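Long-range contacts in KLLA0B12012p (Kluyveromyces lactis, PDB 6Y3P), which probably binds ATP through this C-terminal, tubulin-tyrosine-ligase-like ATP-grasp domain of Pby1, a direct partner of the mRNA decapping enzyme Dcp2: residues T13-E18 with Y52-Q57; I20-R26 with I363-F367. One frame throughout, in Å; residues are numbered along the deposited sequence.

In the fold
From the N terminus, strand 8-12 runs into the loop 13-18, and the chain then enters helix 21-31. It passes through strands 37-38 and 48-52 before interaction 1 closes the first loop by bringing 52-57 beside 13-18, at neighbouring ends of two adjacent parallel strands. Interaction 2 closes a far longer loop of 336 intervening residues, setting helix 357-375 against helix 21-31. Because 20-26 lies between the two segments of interaction 1 and 363-367 beyond both, the closures cross instead of nesting. Their centres are about 13 Å apart and they touch: Tyr52 OH packs 3.4 Å from Phe367 CE1, which brings strand 48-52 of the parallel N-terminal sheet against helix 357-375.

Interaction 1 of 2, residues T13-E18 with Y52-Q57; sequences TIPETE and YGDYEQ
Thr13 and Gln57 run alongside each other, pointing opposite ways, and meet at the amide oxygen of Gln57. Thr13 OG1 donates to Gln57 OE1 over 2.7 Å from above the carbonyl plane; OG1 sits between the backbone N and the carbonyl carbon (chi1 62°), which turns it to the amide. From the opposite face Asp54 N reaches Gln57 OE1 at 2.8 Å in a nearly straight bond (171°). Two donors thus grip one oxygen, which should restrain rotation of the amide. Gly53 CA lies 3.4 Å from Thr13 OG1, where a side chain would collide with the hydroxyl. Ile14 CD1 comes to the edge of the Tyr52 ring, in plane and 3.5 Å from Tyr52 CD1, while its CG1 lies against Asp54 OD1, the two side chains crossing at about a right angle. After the type I turn from Pro15 to Glu18, Glu18 faces Asp54 with the carboxylate planes 42° apart. Glu18 OE2 and Asp54 OD2 are 3.1 Å apart, a close approach of like charges that is probably costly unless screened or one is protonated. A backbone bond from Thr13 N to Tyr52 O (3.2 Å) carries the pairing of parallel strands 8-12 and 48-52 into these loops, and Tyr52 reaches on to Leu24 of helix 21-31.

Interaction 2 of 2, residues I20-R26 with I363-F367; sequences IYGPLNR and IDELF. With SO4 (sulfate ion), chain B.
Pro23 and Asp364 mark the near approach of two helices, 21-31 and 357-375, whose local axes lie 8.9 Å apart and cross at -43°. Phe367 packs against Ile20 and Leu24, the apolar side of the contact. Ile20 CG2 rests 3.6 Å from Phe367 CE2, and Leu24 CD2 packs obliquely 3.7 Å from Phe367 CD1. Ile20 CG2 also meets Ile363 CG2, one helical turn before Phe367. This helix-to-helix packing joins the parallel N-terminal sheet, through helix 21-31, to a helix within the tubulin-tyrosine ligase family region; Tyr52 of strand 48-52 and Phe352, edge-to-face, also touch Phe367. Beside this apolar patch the contact turns polar. Arg26 bends at chi3 (-74°), which folds its guanidinium over the Gly22-Pro23 peptide and sends NH2 to Asp364 OD1 at 3.1 Å. This salt bridge arrives on the syn side of the carboxylate but tilted out of its plane, and in the plane of the guanidinium; the two flat groups stand 62° apart. Pro23 CG packs 3.4 Å from Asp364 OD1. An alanine in place of Asp364 takes away the carboxylate and would probably leave Arg26 NH2 without its protein partner, the guanidinium then held mainly by the peptide beneath it and the sulfate. Arg26 NH1 bonds at 2.8 Å to O2 of this sulfate, probably from the crystallisation liquor.

Interaction 1 of 2, residues T13-E18 with Y52-Q57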
loop_
_atom_site.group_PDB
_atom_site.type_symbol
_atom_site.label_atom_id
_atom_site.label_comp_id
_atom_site.label_asym_id
_atom_site.label_seq_id
_atom_site.Cartn_x
_atom_site.Cartn_y
_atom_site.Cartn_z
ATOM N N THR A 13 3.895 4.579 -23.164
ATOM C CA THR A 13 4.936 5.624 -23.063
ATOM C C THR A 13 6.038 5.304 -22.043
ATOM O O THR A 13 6.955 6.105 -21.834
ATOM C CB THR A 13 4.310 7.003 -22.799
ATOM O OG1 THR A 13 3.612 6.978 -21.554
ATOM C CG2 THR A 13 3.393 7.447 -23.926
ATOM N N ILE A 14 5.955 4.134 -21.428
ATOM C CA ILE A 14 6.931 3.680 -20.465
ATOM C C ILE A 14 8.252 3.354 -21.157
ATOM O O ILE A 14 8.247 2.724 -22.223
ATOM C CB ILE A 14 6.324 2.533 -19.625
ATOM C CG1 ILE A 14 5.870 3.100 -18.287
ATOM C CG2 ILE A 14 7.246 1.313 -19.446
ATOM C CD1 ILE A 14 4.661 2.543 -17.794
ATOM N N PRO A 15 9.390 3.835 -20.593
ATOM C CA PRO A 15 10.693 3.517 -21.187
ATOM C C PRO A 15 10.881 2.015 -21.336
ATOM O O PRO A 15 10.525 1.242 -20.438
ATOM C CB PRO A 15 11.683 4.105 -20.177
ATOM C CG PRO A 15 10.919 5.191 -19.504
ATOM C CD PRO A 15 9.552 4.630 -19.358
ATOM N N GLU A 16 11.395 1.613 -22.500
ATOM C CA GLU A 16 11.692 0.234 -22.895
ATOM C C GLU A 16 12.695 -0.428 -21.943
ATOM O O GLU A 16 12.823 -1.650 -21.949
ATOM C CB GLU A 16 12.177 0.198 -24.353
ATOM C CG GLU A 16 11.129 0.695 -25.336
ATOM C CD GLU A 16 11.538 0.711 -26.797
ATOM O OE1 GLU A 16 11.737 -0.384 -27.374
ATOM O OE2 GLU A 16 11.608 1.817 -27.378
ATOM N N THR A 17 13.360 0.380 -21.089
ATOM C CA THR A 17 14.280 -0.096 -20.064
ATOM C C THR A 17 13.537 -0.591 -18.832
ATOM O O THR A 17 14.130 -1.331 -18.042
ATOM C CB THR A 17 15.314 0.966 -19.668
ATOM O OG1 THR A 17 14.714 2.260 -19.597
ATOM C CG2 THR A 17 16.520 0.966 -20.581
ATOM N N GLU A 18 12.262 -0.166 -18.639
ATOM C CA GLU A 18 11.460 -0.579 -17.481
ATOM C C GLU A 18 11.086 -2.061 -17.504
ATOM O O GLU A 18 10.730 -2.619 -18.553
ATOM C CB GLU A 18 10.217 0.305 -17.283
ATOM C CG GLU A 18 10.444 1.489 -16.356
ATOM C CD GLU A 18 9.278 2.454 -16.202
ATOM O OE1 GLU A 18 8.116 1.998 -16.048
ATOM O OE2 GLU A 18 9.541 3.679 -16.177
ATOM N N TYR A 52 -0.963 3.483 -21.097
ATOM C CA TYR A 52 -0.266 2.945 -19.961
ATOM C C TYR A 52 1.054 3.714 -19.945
ATOM O O TYR A 52 1.848 3.616 -20.888
ATOM C CB TYR A 52 -0.053 1.417 -20.051
ATOM C CG TYR A 52 0.324 0.806 -18.715
ATOM C CD1 TYR A 52 1.559 1.065 -18.132
ATOM C CD2 TYR A 52 -0.577 0.024 -18.003
ATOM C CE1 TYR A 52 1.896 0.551 -16.879
ATOM C CE2 TYR A 52 -0.240 -0.524 -16.760
ATOM C CZ TYR A 52 0.998 -0.245 -16.196
ATOM O OH TYR A 52 1.370 -0.753 -14.968
ATOM N N GLY A 53 1.210 4.561 -18.934
ATOM C CA GLY A 53 2.397 5.378 -18.752
ATOM C C GLY A 53 2.816 5.527 -17.303
ATOM O O GLY A 53 2.164 5.002 -16.406
ATOM N N ASP A 54 3.931 6.242 -17.069
ATOM C CA ASP A 54 4.413 6.619 -15.739
ATOM C C ASP A 54 3.496 7.764 -15.335
ATOM O O ASP A 54 2.877 8.353 -16.221
ATOM C CB ASP A 54 5.888 7.064 -15.777
ATOM C CG ASP A 54 6.850 5.919 -16.026
ATOM O OD1 ASP A 54 6.723 4.870 -15.344
ATOM O OD2 ASP A 54 7.722 6.062 -16.903
ATOM N N TYR A 55 3.336 8.025 -14.019
ATOM C CA TYR A 55 2.386 9.021 -13.520
ATOM C C TYR A 55 2.451 10.358 -14.233
ATOM O O TYR A 55 1.411 10.855 -14.671
ATOM C CB TYR A 55 2.461 9.217 -11.994
ATOM C CG TYR A 55 1.345 10.109 -11.498
ATOM C CD1 TYR A 55 0.009 9.725 -11.625
ATOM C CD2 TYR A 55 1.615 11.367 -10.964
ATOM C CE1 TYR A 55 -1.028 10.551 -11.193
ATOM C CE2 TYR A 55 0.587 12.211 -10.540
ATOM C CZ TYR A 55 -0.736 11.795 -10.647
ATOM O OH TYR A 55 -1.755 12.615 -10.211
ATOM N N GLU A 56 3.669 10.898 -14.398
ATOM C CA GLU A 56 3.915 12.178 -15.049
ATOM C C GLU A 56 3.620 12.194 -16.552
ATOM O O GLU A 56 3.369 13.281 -17.077
ATOM C CB GLU A 56 5.353 12.685 -14.769
ATOM C CG GLU A 56 5.605 13.204 -13.348
ATOM C CD GLU A 56 4.485 13.921 -12.600
ATOM O OE1 GLU A 56 4.195 13.520 -11.447
ATOM O OE2 GLU A 56 3.903 14.883 -13.155
ATOM N N GLN A 57 3.637 11.019 -17.252
ATOM C CA GLN A 57 3.357 11.003 -18.710
ATOM C C GLN A 57 1.835 11.041 -18.986
ATOM O O GLN A 57 1.408 11.362 -20.102
ATOM C CB GLN A 57 3.976 9.778 -19.412
ATOM C CG GLN A 57 5.486 9.600 -19.251
ATOM C CD GLN A 57 5.949 8.179 -19.486
ATOM O OE1 GLN A 57 5.201 7.200 -19.354
ATOM N NE2 GLN A 57 7.216 8.020 -19.778
#

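Interaction 2 of 2, residues I20-R26 with I363-F367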
loop_
_atom_site.group_PDB
_atom_site.type_symbol
_atom_site.label_atom_id
_atom_site.label_comp_id
_atom_site.label_asym_id
_atom_site.label_seq_id
_atom_site.Cartn_x
_atom_site.Cartn_y
_atom_site.Cartn_z
ATOM N N ILE A 20 8.501 -3.794 -16.528
ATOM C CA ILE A 20 7.134 -4.156 -16.950
ATOM C C ILE A 20 6.827 -3.984 -18.459
ATOM O O ILE A 20 5.741 -4.394 -18.881
ATOM C CB ILE A 20 6.104 -3.394 -16.071
ATOM C CG1 ILE A 20 6.221 -1.842 -16.244
ATOM C CG2 ILE A 20 6.291 -3.802 -14.601
ATOM C CD1 ILE A 20 5.053 -1.025 -15.690
ATOM N N TYR A 21 7.759 -3.406 -19.264
ATOM C CA TYR A 21 7.554 -3.151 -20.701
ATOM C C TYR A 21 7.287 -4.436 -21.525
ATOM O O TYR A 21 6.250 -4.515 -22.189
ATOM C CB TYR A 21 8.700 -2.313 -21.300
ATOM C CG TYR A 21 8.511 -1.993 -22.770
ATOM C CD1 TYR A 21 7.831 -0.847 -23.175
ATOM C CD2 TYR A 21 9.022 -2.831 -23.756
ATOM C CE1 TYR A 21 7.638 -0.562 -24.527
ATOM C CE2 TYR A 21 8.845 -2.552 -25.108
ATOM C CZ TYR A 21 8.168 -1.409 -25.490
ATOM O OH TYR A 21 8.020 -1.151 -26.834
ATOM N N GLY A 22 8.222 -5.394 -21.487
ATOM C CA GLY A 22 8.108 -6.690 -22.151
ATOM C C GLY A 22 6.815 -7.391 -21.772
ATOM O O GLY A 22 6.000 -7.668 -22.668
ATOM N N PRO A 23 6.561 -7.603 -20.436
ATOM C CA PRO A 23 5.280 -8.197 -19.999
ATOM C C PRO A 23 4.030 -7.503 -20.555
ATOM O O PRO A 23 3.139 -8.200 -21.052
ATOM C CB PRO A 23 5.339 -8.071 -18.470
ATOM C CG PRO A 23 6.777 -8.078 -18.162
ATOM C CD PRO A 23 7.429 -7.326 -19.268
ATOM N N LEU A 24 3.970 -6.146 -20.489
ATOM C CA LEU A 24 2.829 -5.383 -20.992
ATOM C C LEU A 24 2.601 -5.568 -22.495
ATOM O O LEU A 24 1.452 -5.721 -22.911
ATOM C CB LEU A 24 2.939 -3.891 -20.640
ATOM C CG LEU A 24 2.478 -3.485 -19.263
ATOM C CD1 LEU A 24 3.042 -2.143 -18.896
ATOM C CD2 LEU A 24 0.962 -3.497 -19.171
ATOM N N ASN A 25 3.695 -5.607 -23.297
ATOM C CA ASN A 25 3.631 -5.842 -24.741
ATOM C C ASN A 25 3.119 -7.232 -25.082
ATOM O O ASN A 25 2.276 -7.350 -25.965
ATOM C CB ASN A 25 4.963 -5.576 -25.412
ATOM C CG ASN A 25 4.990 -4.264 -26.147
ATOM O OD1 ASN A 25 4.335 -4.070 -27.182
ATOM N ND2 ASN A 25 5.747 -3.329 -25.621
ATOM N N ARG A 26 3.595 -8.279 -24.366
ATOM C CA ARG A 26 3.145 -9.670 -24.569
ATOM C C ARG A 26 1.645 -9.788 -24.245
ATOM O O ARG A 26 0.883 -10.385 -25.009
ATOM C CB ARG A 26 3.962 -10.649 -23.715
ATOM C CG ARG A 26 5.440 -10.699 -24.128
ATOM C CD ARG A 26 6.198 -11.813 -23.413
ATOM N NE ARG A 26 6.480 -11.517 -22.000
ATOM C CZ ARG A 26 7.561 -10.872 -21.559
ATOM N NH1 ARG A 26 8.468 -10.411 -22.415
ATOM N NH2 ARG A 26 7.733 -10.668 -20.258
ATOM N N ILE A 363 5.134 -11.463 -12.158
ATOM C CA ILE A 363 4.815 -10.160 -12.749
ATOM C C ILE A 363 4.146 -10.344 -14.131
ATOM O O ILE A 363 3.234 -9.573 -14.461
ATOM C CB ILE A 363 6.070 -9.226 -12.729
ATOM C CG1 ILE A 363 6.440 -8.803 -11.288
ATOM C CG2 ILE A 363 5.978 -8.010 -13.656
ATOM C CD1 ILE A 363 5.403 -7.914 -10.528
ATOM N N ASP A 364 4.553 -11.402 -14.901
ATOM C CA ASP A 364 3.971 -11.740 -16.214
ATOM C C ASP A 364 2.492 -12.107 -16.088
ATOM O O ASP A 364 1.684 -11.702 -16.915
ATOM C CB ASP A 364 4.715 -12.921 -16.845
ATOM C CG ASP A 364 6.018 -12.595 -17.537
ATOM O OD1 ASP A 364 6.422 -11.411 -17.518
ATOM O OD2 ASP A 364 6.633 -13.526 -18.113
ATOM N N GLU A 365 2.145 -12.865 -15.052
ATOM C CA GLU A 365 0.783 -13.308 -14.798
ATOM C C GLU A 365 -0.053 -12.144 -14.280
ATOM O O GLU A 365 -1.258 -12.107 -14.527
ATOM C CB GLU A 365 0.796 -14.473 -13.796
ATOM C CG GLU A 365 -0.583 -15.058 -13.543
ATOM C CD GLU A 365 -0.698 -16.100 -12.454
ATOM O OE1 GLU A 365 0.278 -16.854 -12.238
ATOM O OE2 GLU A 365 -1.792 -16.194 -11.853
ATOM N N LEU A 366 0.587 -11.187 -13.575
ATOM C CA LEU A 366 -0.104 -10.018 -13.057
ATOM C C LEU A 366 -0.622 -9.160 -14.210
ATOM O O LEU A 366 -1.815 -8.835 -14.228
ATOM C CB LEU A 366 0.798 -9.194 -12.104
ATOM C CG LEU A 366 0.412 -7.709 -11.830
ATOM C CD1 LEU A 366 -0.917 -7.574 -11.099
ATOM C CD2 LEU A 366 1.504 -6.995 -11.084
ATOM N N PHE A 367 0.275 -8.792 -15.157
ATOM C CA PHE A 367 -0.059 -7.925 -16.295
ATOM C C PHE A 367 -0.925 -8.640 -17.309
ATOM O O PHE A 367 -1.746 -7.989 -17.926
ATOM C CB PHE A 367 1.179 -7.258 -16.905
ATOM C CG PHE A 367 1.729 -6.246 -15.932
ATOM C CD1 PHE A 367 1.112 -5.009 -15.766
ATOM C CD2 PHE A 367 2.800 -6.564 -15.101
ATOM C CE1 PHE A 367 1.580 -4.097 -14.814
ATOM C CE2 PHE A 367 3.257 -5.656 -14.135
ATOM C CZ PHE A 367 2.665 -4.420 -14.021
HETATM S S SO4 B . 11.181 -9.195 -20.562
HETATM O O1 SO4 B . 10.456 -8.998 -19.299
HETATM O O2 SO4 B . 10.910 -10.532 -21.079
HETATM O O3 SO4 B . 12.616 -9.041 -20.348
HETATM O O4 SO4 B . 10.765 -8.212 -21.550
#